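Local coordinates for cyclin homolog (Herpesvirus saimiri, PDB 2F2C), which is a viral D-type cyclin homologue that probably pushes the host cell cycle forward and may contribute to T-cell transformation during latent infection, at residues R52-H60 / F73-D81; K96-K107 / E131-L140. All coordinates share one frame; numbering follows the deposited sequence.

Overall arrangement
After two N-terminal helices, 15-18 and 21-31, the chain enters helix 49-65. It then turns back through the short connection 66-71, and contact 1 closes this turn by laying helix 72-83 against helix 49-65; 12 residues separate the two segments. The chain then enters helix 94-109, and contact 2 closes a second, longer loop of 23 residues, including helix 116-119, by bringing helix 129-142 across it. The two closures are in series, neither enclosing nor crossing the other. Their centres are about 12 Å apart, and they touch: M59, S76, I79 and L80 of contact 1 pack on G98, C101 and I104 of contact 2, tying four helices of the N-terminal cyclin domain together.

Contact 1: R52-H60 / F73-D81; sequences RTILLTWMH and FPLSVSILD
One face of the F73 ring is taken by H60, whose imidazole comes in edge-on in a T-shaped pair, with centroids 5.0 Å apart and planes at 86°. The same histidine adds a CH-pi contact, its CB lying 4.0 Å from the centroid of the F73 ring. V77 CG2, from F73's own helix, lies over the opposite face, offset toward the rim, while M59 CB meets the ring edge in plane, 3.8 Å from F73 CE1. The other flat group is the R52 guanidinium, with L56 CD1 over the centre of one face. R52 reaches D81 through a chain extended as far as NE, CG pointing away from the backbone N (chi1 -169°). Its NH2 forms a salt bridge to the syn lone pair of D81 OD2 at 3.2 Å, with that oxygen tilted 28° out of the guanidinium plane. A weak bond of 3.3 Å joins R52 NE to D81 OD1, but W41 NE1, outside both helices, is the stronger partner of this carboxylate.

Helices 49-65 and 72-83 are the first two long helices of the cyclin box; segments 52-60 and 73-81 run roughly antiparallel, their axes approaching to 10.7 Å. Between the aromatic end and the salt bridge the filling is aliphatic. L56 CD2 lies 3.6 Å from L80 CD2 and also touches V77 CG2 at 3.8 Å, and L55 meets L80 tip to tip. M59, bent at its last torsion, brings its CE methyl beside S76 OG, whose hydroxyl bonds to F73 O; V102 of helix 94-109 also packs on M59.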
ATOM      1  N   ARG A  52      16.597   2.873 -23.989  1.00 69.05           N
ATOM      2  CA  ARG A  52      15.540   2.460 -23.079  1.00 68.57           C
ATOM      3  C   ARG A  52      15.164   0.975 -23.262  1.00 68.60           C
ATOM      4  O   ARG A  52      15.130   0.221 -22.280  1.00 68.46           O
ATOM      5  CB  ARG A  52      14.316   3.361 -23.238  1.00 68.55           C
ATOM      6  CG  ARG A  52      13.259   3.193 -22.150  1.00 68.45           C
ATOM      7  CD  ARG A  52      12.071   4.100 -22.341  1.00 67.88           C
ATOM      8  NE  ARG A  52      10.976   3.818 -21.418  1.00 65.79           N
ATOM      9  CZ  ARG A  52       9.864   3.165 -21.737  1.00 65.22           C
ATOM     10  NH1 ARG A  52       9.693   2.687 -22.963  1.00 64.36           N
ATOM     11  NH2 ARG A  52       8.920   2.981 -20.817  1.00 64.92           N
ATOM     12  N   THR A  53      14.923   0.553 -24.507  1.00 68.09           N
ATOM     13  CA  THR A  53      14.465  -0.817 -24.779  1.00 67.94           C
ATOM     14  C   THR A  53      15.422  -1.921 -24.291  1.00 67.55           C
ATOM     15  O   THR A  53      14.974  -2.958 -23.787  1.00 67.54           O
ATOM     16  CB  THR A  53      14.153  -1.029 -26.280  1.00 68.24           C
ATOM     17  OG1 THR A  53      13.486   0.118 -26.820  1.00 69.21           O
ATOM     18  CG2 THR A  53      13.135  -2.159 -26.459  1.00 67.60           C
ATOM     19  N   ILE A  54      16.726  -1.707 -24.463  1.00 66.88           N
ATOM     20  CA  ILE A  54      17.734  -2.629 -23.939  1.00 66.30           C
ATOM     21  C   ILE A  54      17.691  -2.672 -22.384  1.00 66.71           C
ATOM     22  O   ILE A  54      17.620  -3.746 -21.780  1.00 66.56           O
ATOM     23  CB  ILE A  54      19.134  -2.258 -24.503  1.00 65.79           C
ATOM     24  CG1 ILE A  54      19.186  -2.547 -26.021  1.00 65.90           C
ATOM     25  CG2 ILE A  54      20.219  -3.047 -23.818  1.00 65.24           C
ATOM     26  CD1 ILE A  54      20.143  -1.676 -26.838  1.00 62.80           C
ATOM     27  N   LEU A  55      17.677  -1.500 -21.752  1.00 66.73           N
ATOM     28  CA  LEU A  55      17.753  -1.401 -20.311  1.00 66.86           C
ATOM     29  C   LEU A  55      16.527  -1.988 -19.642  1.00 67.39           C
ATOM     30  O   LEU A  55      16.626  -2.635 -18.598  1.00 67.77           O
ATOM     31  CB  LEU A  55      17.911   0.047 -19.905  1.00 66.64           C
ATOM     32  CG  LEU A  55      17.743   0.346 -18.426  1.00 66.77           C
ATOM     33  CD1 LEU A  55      18.957  -0.129 -17.649  1.00 66.11           C
ATOM     34  CD2 LEU A  55      17.511   1.851 -18.258  1.00 67.76           C
ATOM     35  N   LEU A  56      15.364  -1.760 -20.240  1.00 67.69           N
ATOM     36  CA  LEU A  56      14.137  -2.320 -19.705  1.00 67.58           C
ATOM     37  C   LEU A  56      14.068  -3.826 -19.939  1.00 67.90           C
ATOM     38  O   LEU A  56      13.436  -4.536 -19.157  1.00 68.52           O
ATOM     39  CB  LEU A  56      12.913  -1.614 -20.279  1.00 67.25           C
ATOM     40  CG  LEU A  56      12.672  -0.171 -19.825  1.00 67.12           C
ATOM     41  CD1 LEU A  56      11.328   0.299 -20.365  1.00 64.92           C
ATOM     42  CD2 LEU A  56      12.702  -0.043 -18.289  1.00 67.08           C
ATOM     43  N   THR A  57      14.727  -4.306 -21.001  1.00 67.94           N
ATOM     44  CA  THR A  57      14.873  -5.741 -21.265  1.00 67.56           C
ATOM     45  C   THR A  57      15.710  -6.387 -20.172  1.00 67.58           C
ATOM     46  O   THR A  57      15.387  -7.457 -19.687  1.00 67.97           O
ATOM     47  CB  THR A  57      15.492  -5.976 -22.644  1.00 67.42           C
ATOM     48  OG1 THR A  57      14.520  -5.675 -23.649  1.00 68.07           O
ATOM     49  CG2 THR A  57      15.755  -7.436 -22.876  1.00 66.89           C
ATOM     50  N   TRP A  58      16.771  -5.723 -19.760  1.00 67.67           N
ATOM     51  CA  TRP A  58      17.563  -6.223 -18.664  1.00 68.02           C
ATOM     52  C   TRP A  58      16.782  -6.124 -17.345  1.00 68.40           C
ATOM     53  O   TRP A  58      16.665  -7.110 -16.616  1.00 68.92           O
ATOM     54  CB  TRP A  58      18.872  -5.457 -18.605  1.00 68.34           C
ATOM     55  CG  TRP A  58      19.782  -5.832 -17.489  1.00 68.66           C
ATOM     56  CD1 TRP A  58      20.513  -6.984 -17.365  1.00 69.29           C
ATOM     57  CD2 TRP A  58      20.104  -5.035 -16.355  1.00 68.11           C
ATOM     58  NE1 TRP A  58      21.262  -6.953 -16.213  1.00 68.87           N
ATOM     59  CE2 TRP A  58      21.026  -5.766 -15.571  1.00 69.11           C
ATOM     60  CE3 TRP A  58      19.708  -3.769 -15.915  1.00 68.14           C
ATOM     61  CZ2 TRP A  58      21.548  -5.273 -14.374  1.00 70.11           C
ATOM     62  CZ3 TRP A  58      20.215  -3.281 -14.723  1.00 68.84           C
ATOM     63  CH2 TRP A  58      21.128  -4.029 -13.965  1.00 69.59           C
ATOM     64  N   MET A  59      16.233  -4.949 -17.039  1.00 68.46           N
ATOM     65  CA  MET A  59      15.453  -4.763 -15.809  1.00 68.57           C
ATOM     66  C   MET A  59      14.344  -5.840 -15.685  1.00 68.14           C
ATOM     67  O   MET A  59      14.126  -6.431 -14.610  1.00 66.85           O
ATOM     68  CB  MET A  59      14.863  -3.355 -15.781  1.00 68.33           C
ATOM     69  CG  MET A  59      15.901  -2.218 -15.716  1.00 68.55           C
ATOM     70  SD  MET A  59      15.142  -0.545 -15.803  1.00 70.42           S
ATOM     71  CE  MET A  59      13.943  -0.595 -14.446  1.00 67.45           C
ATOM     72  N   HIS A  60      13.678  -6.102 -16.815  1.00 68.13           N
ATOM     73  CA  HIS A  60      12.708  -7.182 -16.905  1.00 68.36           C
ATOM     74  C   HIS A  60      13.298  -8.556 -16.582  1.00 68.45           C
ATOM     75  O   HIS A  60      12.762  -9.288 -15.735  1.00 68.56           O
ATOM     76  CB  HIS A  60      12.035  -7.226 -18.270  1.00 68.02           C
ATOM     77  CG  HIS A  60      10.971  -8.271 -18.360  1.00 68.47           C
ATOM     78  ND1 HIS A  60       9.651  -8.014 -18.061  1.00 67.42           N
ATOM     79  CD2 HIS A  60      11.038  -9.587 -18.675  1.00 69.88           C
ATOM     80  CE1 HIS A  60       8.944  -9.122 -18.204  1.00 67.78           C
ATOM     81  NE2 HIS A  60       9.762 -10.091 -18.574  1.00 70.74           N
ATOM     82  N   PHE A  73       8.094  -4.679 -11.676  1.00 69.81           N
ATOM     83  CA  PHE A  73       8.623  -4.190 -12.928  1.00 70.01           C
ATOM     84  C   PHE A  73       7.883  -2.951 -13.440  1.00 70.46           C
ATOM     85  O   PHE A  73       8.533  -1.947 -13.734  1.00 71.07           O
ATOM     86  CB  PHE A  73       8.723  -5.286 -13.994  1.00 69.84           C
ATOM     87  CG  PHE A  73       9.297  -4.807 -15.282  1.00 70.08           C
ATOM     88  CD1 PHE A  73      10.598  -4.323 -15.338  1.00 70.17           C
ATOM     89  CD2 PHE A  73       8.532  -4.807 -16.437  1.00 70.12           C
ATOM     90  CE1 PHE A  73      11.138  -3.874 -16.535  1.00 70.29           C
ATOM     91  CE2 PHE A  73       9.070  -4.365 -17.633  1.00 69.19           C
ATOM     92  CZ  PHE A  73      10.366  -3.894 -17.684  1.00 69.58           C
ATOM     93  N   PRO A  74       6.557  -2.995 -13.575  1.00 70.54           N
ATOM     94  CA  PRO A  74       5.832  -1.807 -13.977  1.00 70.47           C
ATOM     95  C   PRO A  74       6.244  -0.580 -13.156  1.00 70.68           C
ATOM     96  O   PRO A  74       6.517   0.491 -13.735  1.00 70.45           O
ATOM     97  CB  PRO A  74       4.380  -2.197 -13.725  1.00 70.16           C
ATOM     98  CG  PRO A  74       4.368  -3.614 -14.058  1.00 70.61           C
ATOM     99  CD  PRO A  74       5.642  -4.149 -13.424  1.00 70.70           C
ATOM    100  N   LEU A  75       6.335  -0.748 -11.835  1.00 70.55           N
ATOM    101  CA  LEU A  75       6.621   0.379 -10.949  1.00 70.44           C
ATOM    102  C   LEU A  75       8.028   0.873 -11.174  1.00 70.54           C
ATOM    103  O   LEU A  75       8.268   2.077 -11.241  1.00 71.10           O
ATOM    104  CB  LEU A  75       6.408  -0.005  -9.494  1.00 70.23           C
ATOM    105  CG  LEU A  75       6.236   1.024  -8.381  1.00 70.16           C
ATOM    106  CD1 LEU A  75       7.544   1.268  -7.716  1.00 70.80           C
ATOM    107  CD2 LEU A  75       5.631   2.331  -8.857  1.00 71.09           C
ATOM    108  N   SER A  76       8.951  -0.061 -11.331  1.00 70.36           N
ATOM    109  CA  SER A  76      10.335   0.295 -11.576  1.00 70.30           C
ATOM    110  C   SER A  76      10.513   1.011 -12.927  1.00 69.68           C
ATOM    111  O   SER A  76      11.456   1.774 -13.086  1.00 69.82           O
ATOM    112  CB  SER A  76      11.202  -0.957 -11.515  1.00 70.40           C
ATOM    113  OG  SER A  76      11.218  -1.570 -12.803  1.00 73.52           O
ATOM    114  N   VAL A  77       9.624   0.746 -13.892  1.00 69.11           N
ATOM    115  CA  VAL A  77       9.583   1.483 -15.161  1.00 68.92           C
ATOM    116  C   VAL A  77       9.056   2.909 -14.946  1.00 69.30           C
ATOM    117  O   VAL A  77       9.594   3.892 -15.468  1.00 69.15           O
ATOM    118  CB  VAL A  77       8.692   0.768 -16.187  1.00 68.60           C
ATOM    119  CG1 VAL A  77       8.482   1.616 -17.411  1.00 68.13           C
ATOM    120  CG2 VAL A  77       9.313  -0.545 -16.615  1.00 70.56           C
ATOM    121  N   SER A  78       7.989   3.006 -14.164  1.00 69.90           N
ATOM    122  CA  SER A  78       7.390   4.263 -13.835  1.00 69.65           C
ATOM    123  C   SER A  78       8.413   5.153 -13.179  1.00 69.56           C
ATOM    124  O   SER A  78       8.609   6.292 -13.622  1.00 69.99           O
ATOM    125  CB  SER A  78       6.237   4.041 -12.893  1.00 69.80           C
ATOM    126  OG  SER A  78       5.615   5.281 -12.622  1.00 72.44           O
ATOM    127  N   ILE A  79       9.087   4.634 -12.147  1.00 69.16           N
ATOM    128  CA  ILE A  79      10.103   5.411 -11.421  1.00 68.66           C
ATOM    129  C   ILE A  79      11.168   5.917 -12.373  1.00 68.80           C
ATOM    130  O   ILE A  79      11.569   7.075 -12.288  1.00 68.18           O
ATOM    131  CB  ILE A  79      10.756   4.595 -10.287  1.00 68.58           C
ATOM    132  CG1 ILE A  79       9.802   4.418  -9.105  1.00 67.41           C
ATOM    133  CG2 ILE A  79      12.022   5.272  -9.787  1.00 68.24           C
ATOM    134  CD1 ILE A  79      10.328   3.447  -8.087  1.00 65.51           C
ATOM    135  N   LEU A  80      11.597   5.044 -13.287  1.00 69.53           N
ATOM    136  CA  LEU A  80      12.659   5.362 -14.251  1.00 69.98           C
ATOM    137  C   LEU A  80      12.264   6.547 -15.113  1.00 70.20           C
ATOM    138  O   LEU A  80      12.990   7.542 -15.144  1.00 70.16           O
ATOM    139  CB  LEU A  80      13.027   4.150 -15.114  1.00 69.92           C
ATOM    140  CG  LEU A  80      13.834   4.417 -16.402  1.00 71.19           C
ATOM    141  CD1 LEU A  80      15.304   4.752 -16.104  1.00 71.91           C
ATOM    142  CD2 LEU A  80      13.748   3.259 -17.407  1.00 70.17           C
ATOM    143  N   ASP A  81      11.112   6.463 -15.780  1.00 70.71           N
ATOM    144  CA  ASP A  81      10.642   7.575 -16.634  1.00 71.38           C
ATOM    145  C   ASP A  81      10.490   8.885 -15.865  1.00 71.36           C
ATOM    146  O   ASP A  81      11.105   9.890 -16.228  1.00 71.30           O
ATOM    147  CB  ASP A  81       9.341   7.225 -17.362  1.00 71.57           C
ATOM    148  CG  ASP A  81       9.513   6.075 -18.341  1.00 73.46           C
ATOM    149  OD1 ASP A  81      10.634   5.911 -18.884  1.00 72.75           O
ATOM    150  OD2 ASP A  81       8.577   5.279 -18.616  1.00 75.97           O
TER

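Contact 2: K96-K107 / E131-L140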
ATOM      1  N   LYS A  96      23.246   1.972 -14.097  1.00 69.96           N
ATOM      2  CA  LYS A  96      23.193   2.304 -12.677  1.00 69.90           C
ATOM      3  C   LYS A  96      21.822   2.859 -12.312  1.00 70.11           C
ATOM      4  O   LYS A  96      21.259   2.530 -11.270  1.00 70.04           O
ATOM      5  CB  LYS A  96      24.277   3.321 -12.339  1.00 69.78           C
ATOM      6  CG  LYS A  96      24.567   3.476 -10.862  1.00 69.72           C
ATOM      7  CD  LYS A  96      25.994   3.959 -10.639  1.00 70.69           C
ATOM      8  CE  LYS A  96      26.163   5.447 -10.900  1.00 70.92           C
ATOM      9  NZ  LYS A  96      25.873   6.238  -9.680  1.00 72.59           N
ATOM     10  N   ILE A  97      21.276   3.692 -13.190  1.00 70.44           N
ATOM     11  CA  ILE A  97      19.982   4.309 -12.922  1.00 70.66           C
ATOM     12  C   ILE A  97      18.915   3.231 -12.838  1.00 70.72           C
ATOM     13  O   ILE A  97      18.183   3.151 -11.844  1.00 70.93           O
ATOM     14  CB  ILE A  97      19.630   5.373 -14.002  1.00 70.70           C
ATOM     15  CG1 ILE A  97      20.632   6.541 -13.939  1.00 70.78           C
ATOM     16  CG2 ILE A  97      18.198   5.867 -13.804  1.00 70.00           C
ATOM     17  CD1 ILE A  97      20.563   7.532 -15.102  1.00 70.57           C
ATOM     18  N   GLY A  98      18.857   2.399 -13.879  1.00 70.55           N
ATOM     19  CA  GLY A  98      17.843   1.362 -13.996  1.00 70.31           C
ATOM     20  C   GLY A  98      17.982   0.330 -12.901  1.00 70.08           C
ATOM     21  O   GLY A  98      16.995  -0.270 -12.469  1.00 70.23           O
ATOM     22  N   ALA A  99      19.219   0.117 -12.464  1.00 69.82           N
ATOM     23  CA  ALA A  99      19.495  -0.782 -11.358  1.00 69.29           C
ATOM     24  C   ALA A  99      18.855  -0.235 -10.097  1.00 68.76           C
ATOM     25  O   ALA A  99      18.236  -0.982  -9.365  1.00 69.21           O
ATOM     26  CB  ALA A  99      20.994  -0.969 -11.161  1.00 69.37           C
ATOM     27  N   ALA A 100      18.982   1.065  -9.856  1.00 68.13           N
ATOM     28  CA  ALA A 100      18.453   1.650  -8.626  1.00 67.47           C
ATOM     29  C   ALA A 100      16.938   1.843  -8.640  1.00 67.24           C
ATOM     30  O   ALA A 100      16.322   2.011  -7.580  1.00 67.31           O
ATOM     31  CB  ALA A 100      19.155   2.934  -8.304  1.00 67.54           C
ATOM     32  N   CYS A 101      16.335   1.816  -9.827  1.00 66.80           N
ATOM     33  CA  CYS A 101      14.882   1.822  -9.934  1.00 66.88           C
ATOM     34  C   CYS A 101      14.299   0.491  -9.481  1.00 66.58           C
ATOM     35  O   CYS A 101      13.415   0.463  -8.624  1.00 67.33           O
ATOM     36  CB  CYS A 101      14.441   2.171 -11.343  1.00 66.79           C
ATOM     37  SG  CYS A 101      15.082   3.788 -11.838  1.00 70.24           S
ATOM     38  N   VAL A 102      14.810  -0.612 -10.015  1.00 65.94           N
ATOM     39  CA  VAL A 102      14.426  -1.945  -9.549  1.00 65.10           C
ATOM     40  C   VAL A 102      14.654  -2.085  -8.045  1.00 64.92           C
ATOM     41  O   VAL A 102      13.861  -2.721  -7.356  1.00 64.89           O
ATOM     42  CB  VAL A 102      15.194  -3.055 -10.306  1.00 64.80           C
ATOM     43  CG1 VAL A 102      15.015  -4.405  -9.643  1.00 63.89           C
ATOM     44  CG2 VAL A 102      14.722  -3.122 -11.734  1.00 65.10           C
ATOM     45  N   LEU A 103      15.732  -1.492  -7.531  1.00 64.78           N
ATOM     46  CA  LEU A 103      15.984  -1.552  -6.100  1.00 64.79           C
ATOM     47  C   LEU A 103      14.826  -0.875  -5.360  1.00 65.28           C
ATOM     48  O   LEU A 103      14.197  -1.505  -4.502  1.00 65.62           O
ATOM     49  CB  LEU A 103      17.347  -0.961  -5.705  1.00 64.69           C
ATOM     50  CG  LEU A 103      17.721  -1.052  -4.209  1.00 64.20           C
ATOM     51  CD1 LEU A 103      17.916  -2.480  -3.755  1.00 63.89           C
ATOM     52  CD2 LEU A 103      18.970  -0.269  -3.895  1.00 64.01           C
ATOM     53  N   ILE A 104      14.515   0.373  -5.719  1.00 64.96           N
ATOM     54  CA  ILE A 104      13.431   1.091  -5.049  1.00 65.04           C
ATOM     55  C   ILE A 104      12.105   0.336  -5.197  1.00 65.05           C
ATOM     56  O   ILE A 104      11.394   0.124  -4.196  1.00 64.94           O
ATOM     57  CB  ILE A 104      13.341   2.581  -5.521  1.00 65.30           C
ATOM     58  CG1 ILE A 104      14.544   3.378  -5.001  1.00 65.34           C
ATOM     59  CG2 ILE A 104      12.095   3.257  -4.989  1.00 64.42           C
ATOM     60  CD1 ILE A 104      14.882   4.592  -5.811  1.00 64.73           C
ATOM     61  N   GLY A 105      11.815  -0.090  -6.434  1.00 64.83           N
ATOM     62  CA  GLY A 105      10.592  -0.820  -6.792  1.00 64.54           C
ATOM     63  C   GLY A 105      10.412  -2.087  -5.982  1.00 65.02           C
ATOM     64  O   GLY A 105       9.380  -2.277  -5.325  1.00 65.59           O
ATOM     65  N   SER A 106      11.431  -2.934  -5.981  1.00 65.09           N
ATOM     66  CA  SER A 106      11.354  -4.184  -5.260  1.00 65.81           C
ATOM     67  C   SER A 106      11.143  -3.913  -3.773  1.00 66.36           C
ATOM     68  O   SER A 106      10.403  -4.624  -3.097  1.00 66.11           O
ATOM     69  CB  SER A 106      12.617  -5.000  -5.477  1.00 65.96           C
ATOM     70  OG  SER A 106      13.650  -4.546  -4.629  1.00 66.55           O
ATOM     71  N   LYS A 107      11.777  -2.859  -3.279  1.00 67.05           N
ATOM     72  CA  LYS A 107      11.613  -2.459  -1.906  1.00 67.62           C
ATOM     73  C   LYS A 107      10.181  -2.067  -1.586  1.00 68.25           C
ATOM     74  O   LYS A 107       9.779  -2.106  -0.425  1.00 68.88           O
ATOM     75  CB  LYS A 107      12.561  -1.314  -1.561  1.00 67.55           C
ATOM     76  CG  LYS A 107      13.943  -1.762  -1.125  1.00 67.46           C
ATOM     77  CD  LYS A 107      14.728  -0.577  -0.594  1.00 67.30           C
ATOM     78  CE  LYS A 107      16.183  -0.899  -0.403  1.00 66.36           C
ATOM     79  NZ  LYS A 107      16.882   0.320   0.049  1.00 66.74           N
ATOM     80  N   GLU A 131      28.019   3.638  -4.730  1.00 76.78           N
ATOM     81  CA  GLU A 131      27.559   4.250  -5.973  1.00 76.38           C
ATOM     82  C   GLU A 131      26.115   3.892  -6.315  1.00 75.76           C
ATOM     83  O   GLU A 131      25.395   4.705  -6.890  1.00 75.55           O
ATOM     84  CB  GLU A 131      28.481   3.872  -7.122  1.00 76.59           C
ATOM     85  CG  GLU A 131      29.913   4.332  -6.916  1.00 77.89           C
ATOM     86  CD  GLU A 131      30.753   4.230  -8.176  1.00 80.02           C
ATOM     87  OE1 GLU A 131      31.980   4.482  -8.087  1.00 80.46           O
ATOM     88  OE2 GLU A 131      30.192   3.904  -9.256  1.00 80.96           O
ATOM     89  N   LEU A 132      25.700   2.678  -5.973  1.00 75.15           N
ATOM     90  CA  LEU A 132      24.309   2.292  -6.123  1.00 74.83           C
ATOM     91  C   LEU A 132      23.485   3.050  -5.075  1.00 74.80           C
ATOM     92  O   LEU A 132      22.462   3.653  -5.393  1.00 74.83           O
ATOM     93  CB  LEU A 132      24.129   0.773  -5.955  1.00 74.83           C
ATOM     94  CG  LEU A 132      23.125  -0.029  -6.815  1.00 74.55           C
ATOM     95  CD1 LEU A 132      22.477  -1.177  -6.033  1.00 72.56           C
ATOM     96  CD2 LEU A 132      22.036   0.841  -7.460  1.00 74.23           C
ATOM     97  N   ILE A 133      23.949   3.030  -3.828  1.00 74.58           N
ATOM     98  CA  ILE A 133      23.251   3.686  -2.718  1.00 74.14           C
ATOM     99  C   ILE A 133      23.067   5.185  -2.965  1.00 73.65           C
ATOM    100  O   ILE A 133      21.974   5.712  -2.775  1.00 73.79           O
ATOM    101  CB  ILE A 133      23.987   3.406  -1.388  1.00 74.25           C
ATOM    102  CG1 ILE A 133      23.870   1.916  -1.043  1.00 74.91           C
ATOM    103  CG2 ILE A 133      23.435   4.266  -0.253  1.00 73.63           C
ATOM    104  CD1 ILE A 133      25.056   1.362  -0.238  1.00 76.41           C
ATOM    105  N   ASN A 134      24.120   5.864  -3.409  1.00 72.96           N
ATOM    106  CA  ASN A 134      24.003   7.273  -3.760  1.00 72.49           C
ATOM    107  C   ASN A 134      23.003   7.524  -4.888  1.00 72.51           C
ATOM    108  O   ASN A 134      22.315   8.542  -4.905  1.00 72.45           O
ATOM    109  CB  ASN A 134      25.375   7.878  -4.071  1.00 72.12           C
ATOM    110  CG  ASN A 134      26.138   8.249  -2.811  1.00 71.54           C
ATOM    111  OD1 ASN A 134      27.143   7.624  -2.472  1.00 70.77           O
ATOM    112  ND2 ASN A 134      25.651   9.261  -2.099  1.00 70.36           N
ATOM    113  N   GLN A 135      22.907   6.572  -5.811  1.00 72.68           N
ATOM    114  CA  GLN A 135      21.969   6.660  -6.930  1.00 72.73           C
ATOM    115  C   GLN A 135      20.529   6.440  -6.472  1.00 72.91           C
ATOM    116  O   GLN A 135      19.603   7.045  -7.027  1.00 73.42           O
ATOM    117  CB  GLN A 135      22.346   5.668  -8.039  1.00 72.79           C
ATOM    118  CG  GLN A 135      21.519   5.781  -9.313  1.00 72.37           C
ATOM    119  CD  GLN A 135      21.574   7.166  -9.904  1.00 71.91           C
ATOM    120  OE1 GLN A 135      22.539   7.514 -10.589  1.00 71.26           O
ATOM    121  NE2 GLN A 135      20.543   7.965  -9.639  1.00 71.02           N
ATOM    122  N   GLU A 136      20.340   5.580  -5.469  1.00 72.71           N
ATOM    123  CA  GLU A 136      19.027   5.416  -4.826  1.00 72.32           C
ATOM    124  C   GLU A 136      18.644   6.706  -4.109  1.00 72.05           C
ATOM    125  O   GLU A 136      17.487   7.125  -4.142  1.00 72.17           O
ATOM    126  CB  GLU A 136      19.023   4.253  -3.832  1.00 72.03           C
ATOM    127  CG  GLU A 136      17.629   3.856  -3.370  1.00 71.18           C
ATOM    128  CD  GLU A 136      17.617   3.186  -2.007  1.00 70.58           C
ATOM    129  OE1 GLU A 136      18.237   3.737  -1.066  1.00 71.52           O
ATOM    130  OE2 GLU A 136      16.968   2.125  -1.866  1.00 68.90           O
ATOM    131  N   LYS A 137      19.632   7.325  -3.473  1.00 71.87           N
ATOM    132  CA  LYS A 137      19.443   8.553  -2.711  1.00 71.86           C
ATOM    133  C   LYS A 137      19.168   9.749  -3.623  1.00 71.63           C
ATOM    134  O   LYS A 137      18.377  10.619  -3.275  1.00 71.45           O
ATOM    135  CB  LYS A 137      20.681   8.801  -1.866  1.00 71.74           C
ATOM    136  CG  LYS A 137      20.537   9.883  -0.829  1.00 72.92           C
ATOM    137  CD  LYS A 137      21.341   9.546   0.441  1.00 74.81           C
ATOM    138  CE  LYS A 137      22.836   9.328   0.174  1.00 74.97           C
ATOM    139  NZ  LYS A 137      23.459   8.487   1.241  1.00 75.74           N
ATOM    140  N   ASP A 138      19.813   9.778  -4.791  1.00 71.43           N
ATOM    141  CA  ASP A 138      19.606  10.856  -5.755  1.00 71.16           C
ATOM    142  C   ASP A 138      18.263  10.756  -6.479  1.00 70.96           C
ATOM    143  O   ASP A 138      17.577  11.774  -6.650  1.00 70.49           O
ATOM    144  CB  ASP A 138      20.776  10.955  -6.736  1.00 71.27           C
ATOM    145  CG  ASP A 138      21.954  11.766  -6.172  1.00 72.41           C
ATOM    146  OD1 ASP A 138      23.116  11.495  -6.561  1.00 73.82           O
ATOM    147  OD2 ASP A 138      21.822  12.692  -5.338  1.00 71.95           O
ATOM    148  N   ILE A 139      17.883   9.541  -6.888  1.00 70.76           N
ATOM    149  CA  ILE A 139      16.537   9.298  -7.444  1.00 70.52           C
ATOM    150  C   ILE A 139      15.422   9.716  -6.473  1.00 70.66           C
ATOM    151  O   ILE A 139      14.549  10.523  -6.813  1.00 70.68           O
ATOM    152  CB  ILE A 139      16.337   7.827  -7.841  1.00 70.38           C
ATOM    153  CG1 ILE A 139      17.167   7.480  -9.075  1.00 69.73           C
ATOM    154  CG2 ILE A 139      14.851   7.542  -8.096  1.00 69.71           C
ATOM    155  CD1 ILE A 139      17.275   6.005  -9.314  1.00 68.88           C
ATOM    156  N   LEU A 140      15.457   9.168  -5.266  1.00 70.54           N
ATOM    157  CA  LEU A 140      14.433   9.458  -4.290  1.00 70.61           C
ATOM    158  C   LEU A 140      14.231  10.958  -4.080  1.00 70.78           C
ATOM    159  O   LEU A 140      13.106  11.454  -4.135  1.00 70.80           O
ATOM    160  CB  LEU A 140      14.756   8.770  -2.969  1.00 70.74           C
ATOM    161  CG  LEU A 140      14.438   7.274  -2.899  1.00 70.69           C
ATOM    162  CD1 LEU A 140      15.120   6.664  -1.681  1.00 70.75           C
ATOM    163  CD2 LEU A 140      12.934   7.011  -2.871  1.00 69.71           C
TER
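Helices 96-107 and 131-140 cross at 73° with their axes 9.0 Å apart, nearest at A100 and E136, whose CA atoms are separated by 5.4 Å. The small A100 side chain is a knob in the hole formed by L132, Q135, E136 and I139, its CB 3.7 Å from both L132 CD2 and I139 CD1. Packing is reciprocal: L132 fits among K96, A99, A100 and L103, and I139 among I97, A100, C101 and I104. I104 CD1 rests on I139 CG2 and L140 CG, and its CG1 lies against the aliphatic part of E136.

Polar groups flank this core. K96, curled by bends at its last two torsions, brings NZ to E131 O at 3.2 Å, above the carbonyl plane and on the face away from Q135 N, which bonds to the same oxygen. K107 is stretched out and puts NZ on the syn lone pair of E136 OE2 in a salt bridge. K107 NZ and E136 OE1 also bond to the backbone of the other protein's chain in the assembly, consistent with the Lys-Glu pair by which cyclins hold their kinase.

Helix 72-83 packs against the crossing: L80 and Y83 touch I97, I79 touches I104, and Y83 also touches I139. From short helix 116-119, L119 touches L103, and V116 and L119 touch L132.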